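PDB 3PNZ: phosphotriesterase family protein from Listeria monocytogenes serotype 4b str. H7858, which probably hydrolyses phosphorylated sugar lactones, as a zinc-dependent lactonase of the amidohydrolase fold. Local coordinates for residues Leu288-Ile291 / Ala292-Val296; Gly310-Leu313 / Val314-Phe318. All blocks are in the same frame, centred on the assembly; numbering follows the deposited sequence.

Contact 1. Residues Leu288-Ile291 / Ala292-Val296; sequences LEYI and AKKWV
Tyr-290 crosses Lys-294 at about a right angle in the first turns of helix 289-305, an outer helix of this TIM-barrel protein, where the alpha-helical pattern widens to a pi-type turn. Tyr-290 CG lies opposite its backbone N (chi1 -177°), which brings the ring over the next turn, next to Lys-294. The extended lysine passes with its CD 3.6 Å from Tyr-290 CD1, and its CB makes an off-centre CH-pi contact 4.2 Å from the ring centroid. A long aliphatic stem suits this place, covering the ring while carrying its ammonium to water. Trp-295 also crosses the tyrosine at about a right angle, its CB 4.0 Å from Tyr-290 CE2, on the same side of the ring plane as the lysine. Glu-289 and Lys-293 instead lie side by side; their salt bridge is long, OE2 to NZ 3.7 Å, and one water links the same two atoms. A second water joins Glu-289 OE1 to Lys-294 NZ, while the stronger charged partner of Glu-289 OE2 is Lys-280. Lys-293 N bonds to Glu-289 O, i to i+4, but Val-296 N reaches back five residues to Ile-291 O. The change happens at Tyr-290 O, which accepts from Lys-294 N (2.8 Å) and Trp-295 N (3.2 Å), arriving from opposite faces of the carbonyl plane.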
loop_
_atom_site.group_PDB
_atom_site.type_symbol
_atom_site.label_atom_id
_atom_site.label_comp_id
_atom_site.label_asym_id
_atom_site.label_seq_id
_atom_site.Cartn_x
_atom_site.Cartn_y
_atom_site.Cartn_z
ATOM N N LEU A 288 -3.498 9.007 -11.983
ATOM C CA LEU A 288 -3.656 7.557 -12.010
ATOM C C LEU A 288 -3.612 6.996 -13.432
ATOM O O LEU A 288 -3.508 5.790 -13.624
ATOM C CB LEU A 288 -4.941 7.129 -11.282
ATOM C CG LEU A 288 -5.011 7.462 -9.784
ATOM C CD1 LEU A 288 -6.347 7.032 -9.160
ATOM C CD2 LEU A 288 -3.842 6.845 -9.006
ATOM N N GLU A 289 -3.673 7.862 -14.437
ATOM C CA GLU A 289 -3.552 7.394 -15.812
ATOM C C GLU A 289 -2.112 7.030 -16.143
ATOM O O GLU A 289 -1.860 6.210 -17.017
ATOM C CB GLU A 289 -4.024 8.463 -16.802
ATOM C CG GLU A 289 -3.106 9.680 -16.864
ATOM C CD GLU A 289 -3.460 10.642 -17.989
ATOM O OE1 GLU A 289 -2.624 11.524 -18.291
ATOM O OE2 GLU A 289 -4.566 10.523 -18.564
ATOM N N TYR A 290 -1.166 7.653 -15.448
ATOM C CA TYR A 290 0.227 7.608 -15.890
ATOM C C TYR A 290 0.789 6.211 -16.110
ATOM O O TYR A 290 1.334 5.921 -17.172
ATOM C CB TYR A 290 1.151 8.385 -14.953
ATOM C CG TYR A 290 2.574 8.379 -15.467
ATOM C CD1 TYR A 290 2.967 9.239 -16.483
ATOM C CD2 TYR A 290 3.510 7.485 -14.966
ATOM C CE1 TYR A 290 4.270 9.228 -16.969
ATOM C CE2 TYR A 290 4.815 7.463 -15.452
ATOM C CZ TYR A 290 5.185 8.335 -16.449
ATOM O OH TYR A 290 6.473 8.310 -16.937
ATOM N N ILE A 291 0.681 5.345 -15.106
ATOM C CA ILE A 291 1.344 4.048 -15.198
ATOM C C ILE A 291 0.790 3.197 -16.340
ATOM O O ILE A 291 1.546 2.701 -17.170
ATOM C CB ILE A 291 1.319 3.287 -13.856
ATOM C CG1 ILE A 291 2.165 4.050 -12.825
ATOM C CG2 ILE A 291 1.849 1.868 -14.024
ATOM C CD1 ILE A 291 2.061 3.487 -11.415
ATOM N N ALA A 292 -0.531 3.051 -16.385
ATOM C CA ALA A 292 -1.180 2.290 -17.451
ATOM C C ALA A 292 -0.938 2.908 -18.834
ATOM O O ALA A 292 -0.676 2.200 -19.805
ATOM C CB ALA A 292 -2.675 2.181 -17.167
ATOM N N LYS A 293 -1.000 4.230 -18.914
ATOM C CA LYS A 293 -0.973 4.923 -20.203
ATOM C C LYS A 293 0.429 5.106 -20.776
ATOM O O LYS A 293 0.648 4.917 -21.973
ATOM C CB LYS A 293 -1.667 6.279 -20.076
ATOM C CG LYS A 293 -1.918 6.994 -21.390
ATOM C CD LYS A 293 -2.649 8.305 -21.140
ATOM C CE LYS A 293 -3.061 8.976 -22.439
ATOM N NZ LYS A 293 -3.807 10.241 -22.174
ATOM N N LYS A 294 1.382 5.452 -19.915
ATOM C CA LYS A 294 2.715 5.838 -20.366
ATOM C C LYS A 294 3.846 4.919 -19.891
ATOM O O LYS A 294 4.757 4.590 -20.664
ATOM C CB LYS A 294 2.998 7.283 -19.939
ATOM C CG LYS A 294 2.006 8.294 -20.508
ATOM C CD LYS A 294 2.321 9.707 -20.026
ATOM C CE LYS A 294 1.323 10.725 -20.566
ATOM N NZ LYS A 294 1.524 12.079 -19.963
ATOM N N TRP A 295 3.812 4.506 -18.626
ATOM C CA TRP A 295 4.905 3.681 -18.112
ATOM C C TRP A 295 4.920 2.288 -18.726
ATOM O O TRP A 295 5.971 1.772 -19.100
ATOM C CB TRP A 295 4.866 3.590 -16.586
ATOM C CG TRP A 295 6.081 2.924 -15.985
ATOM C CD1 TRP A 295 7.260 3.533 -15.628
ATOM C CD2 TRP A 295 6.232 1.535 -15.648
ATOM N NE1 TRP A 295 8.130 2.607 -15.101
ATOM C CE2 TRP A 295 7.523 1.376 -15.098
ATOM C CE3 TRP A 295 5.400 0.413 -15.751
ATOM C CZ2 TRP A 295 8.003 0.144 -14.662
ATOM C CZ3 TRP A 295 5.884 -0.818 -15.314
ATOM C CH2 TRP A 295 7.169 -0.941 -14.771
ATOM N N VAL A 296 3.744 1.681 -18.832
ATOM C CA VAL A 296 3.645 0.327 -19.367
ATOM C C VAL A 296 4.248 0.203 -20.778
ATOM O O VAL A 296 5.099 -0.648 -21.011
ATOM C CB VAL A 296 2.190 -0.199 -19.293
ATOM C CG1 VAL A 296 2.004 -1.405 -20.208
ATOM C CG2 VAL A 296 1.843 -0.551 -17.854
HETATM O O HOH W 1 -0.167 11.314 -17.337
HETATM O O HOH W 2 -6.035 9.012 -20.152
#

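Contact 2. Residues Gly310-Leu313 / Val314-Phe318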
loop_
_atom_site.group_PDB
_atom_site.type_symbol
_atom_site.label_atom_id
_atom_site.label_comp_id
_atom_site.label_asym_id
_atom_site.label_seq_id
_atom_site.Cartn_x
_atom_site.Cartn_y
_atom_site.Cartn_z
ATOM N N GLY A 310 8.756 -8.301 -22.276
ATOM C CA GLY A 310 8.121 -7.147 -21.658
ATOM C C GLY A 310 6.642 -7.324 -21.372
ATOM O O GLY A 310 6.148 -6.973 -20.298
ATOM N N GLU A 311 5.922 -7.876 -22.342
ATOM C CA GLU A 311 4.487 -8.057 -22.192
ATOM C C GLU A 311 4.167 -9.051 -21.078
ATOM O O GLU A 311 3.247 -8.836 -20.288
ATOM C CB GLU A 311 3.868 -8.510 -23.521
ATOM C CG GLU A 311 4.006 -7.482 -24.645
ATOM C CD GLU A 311 5.335 -7.576 -25.413
ATOM O OE1 GLU A 311 6.311 -8.189 -24.909
ATOM O OE2 GLU A 311 5.398 -7.023 -26.538
ATOM N N LYS A 312 4.935 -10.132 -21.012
ATOM C CA LYS A 312 4.736 -11.140 -19.976
ATOM C C LYS A 312 5.002 -10.547 -18.593
ATOM O O LYS A 312 4.272 -10.817 -17.637
ATOM C CB LYS A 312 5.662 -12.336 -20.194
ATOM C CG LYS A 312 5.481 -13.445 -19.168
ATOM C CD LYS A 312 6.485 -14.571 -19.371
ATOM C CE LYS A 312 6.234 -15.713 -18.393
ATOM N NZ LYS A 312 7.206 -16.838 -18.559
ATOM N N LEU A 313 6.055 -9.743 -18.495
ATOM C CA LEU A 313 6.418 -9.124 -17.221
ATOM C C LEU A 313 5.335 -8.159 -16.751
ATOM O O LEU A 313 4.998 -8.131 -15.574
ATOM C CB LEU A 313 7.770 -8.410 -17.336
ATOM C CG LEU A 313 8.940 -9.381 -17.483
ATOM C CD1 LEU A 313 10.227 -8.620 -17.776
ATOM C CD2 LEU A 313 9.092 -10.252 -16.236
ATOM N N VAL A 314 4.794 -7.362 -17.669
ATOM C CA VAL A 314 3.711 -6.455 -17.312
ATOM C C VAL A 314 2.501 -7.231 -16.798
ATOM O O VAL A 314 1.856 -6.832 -15.827
ATOM C CB VAL A 314 3.315 -5.536 -18.483
ATOM C CG1 VAL A 314 1.950 -4.899 -18.226
ATOM C CG2 VAL A 314 4.400 -4.469 -18.695
ATOM N N LYS A 315 2.199 -8.358 -17.437
ATOM C CA LYS A 315 1.099 -9.187 -16.965
ATOM C C LYS A 315 1.360 -9.694 -15.543
ATOM O O LYS A 315 0.450 -9.723 -14.717
ATOM C CB LYS A 315 0.853 -10.358 -17.916
ATOM C CG LYS A 315 -0.396 -11.154 -17.580
ATOM C CD LYS A 315 -0.416 -12.482 -18.317
ATOM C CE LYS A 315 -1.388 -13.453 -17.651
ATOM N NZ LYS A 315 -2.730 -12.832 -17.469
ATOM N N LYS A 316 2.601 -10.079 -15.255
ATOM C CA LYS A 316 2.950 -10.488 -13.900
ATOM C C LYS A 316 2.854 -9.334 -12.906
ATOM O O LYS A 316 2.213 -9.478 -11.867
ATOM C CB LYS A 316 4.331 -11.145 -13.852
ATOM C CG LYS A 316 4.360 -12.460 -14.617
ATOM C CD LYS A 316 5.601 -13.263 -14.357
ATOM C CE LYS A 316 5.368 -14.725 -14.760
ATOM N NZ LYS A 316 6.531 -15.558 -14.404
ATOM N N PHE A 317 3.460 -8.186 -13.222
ATOM C CA PHE A 317 3.505 -7.098 -12.244
ATOM C C PHE A 317 2.115 -6.578 -11.869
ATOM O O PHE A 317 1.879 -6.214 -10.716
ATOM C CB PHE A 317 4.367 -5.914 -12.726
ATOM C CG PHE A 317 5.781 -6.284 -13.081
ATOM C CD1 PHE A 317 6.329 -7.490 -12.666
ATOM C CD2 PHE A 317 6.558 -5.424 -13.841
ATOM C CE1 PHE A 317 7.627 -7.828 -13.002
ATOM C CE2 PHE A 317 7.864 -5.756 -14.174
ATOM C CZ PHE A 317 8.395 -6.955 -13.760
ATOM N N PHE A 318 1.204 -6.519 -12.840
ATOM C CA PHE A 318 -0.094 -5.888 -12.602
ATOM C C PHE A 318 -1.263 -6.853 -12.500
ATOM O O PHE A 318 -2.352 -6.448 -12.095
ATOM C CB PHE A 318 -0.401 -4.844 -13.682
ATOM C CG PHE A 318 0.590 -3.717 -13.727
ATOM C CD1 PHE A 318 0.477 -2.650 -12.846
ATOM C CD2 PHE A 318 1.634 -3.731 -14.634
ATOM C CE1 PHE A 318 1.387 -1.600 -12.877
ATOM C CE2 PHE A 318 2.549 -2.690 -14.664
ATOM C CZ PHE A 318 2.422 -1.629 -13.782
HETATM O O HOH W 3 6.212 -17.999 -15.975
#
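Leu-313 and Phe-317 lie side by side, one turn apart in helix 310-325, an outer helix of the TIM-barrel fold, with Leu-313 CB 3.9 Å from Phe-317 CZ. Phe-317 CG stands beside its own backbone N (chi1 -56°), which swings the ring back along the helix until one face lies over Leu-313 O, 3.2 Å above the ring plane and offset toward the rim. The same oxygen accepts a nearly straight bond from Phe-317 N (2.8 Å, 165° at the hydrogen), so the peptide group and the ring of one residue both meet it. Large apolar side chains suit these buried positions: both pack on Val-259 of helix 248-260, and Phe-317 also on Ile-267 and Val-269 of strand 267-269. At the start of the helix, Asp-309 OD1 takes the N-H of Lys-312. On the outer side of the helix, the extended chains of Lys-312 and Lys-316 run alongside each other, Lys-312 CE 3.9 Å from Lys-316 CE. Salt bridges from Lys-316 NZ to Glu-264 and Asp-265 probably ease the nearness of two like charges. The ammonium groups stay 4.4 Å apart, NZ to NZ, and share a water that lies 3.0 Å from Lys-312 NZ and 2.9 Å from Lys-316 NZ.

How the contacts relate
Contacts 1 and 2 belong to successive helices of the barrel's outer layer, 289-305 and 310-325, and their centres lie 14 Å apart. Phe-318 makes most of the junction: its CZ touches Ile-291 CG2 at 3.6 Å and Trp-295 CZ3 at 3.9 Å, while its CE2 meets Val-296 CG2 at 3.9 Å. Val-314 CG1 adds a methyl contact to Val-296 CG1 at 4.0 Å. Branched aliphatic and aromatic residues thus face one another between the helices, whereas most of the lysines are exposed. The side chains of Ala-292 and Val-314 lie about 4 and 6 Å from bound glycerol, probably from the crystallisation liquor. Neither contact contributes a zinc ligand; the Ile-291 side chain remains about 12 Å from a zinc ion.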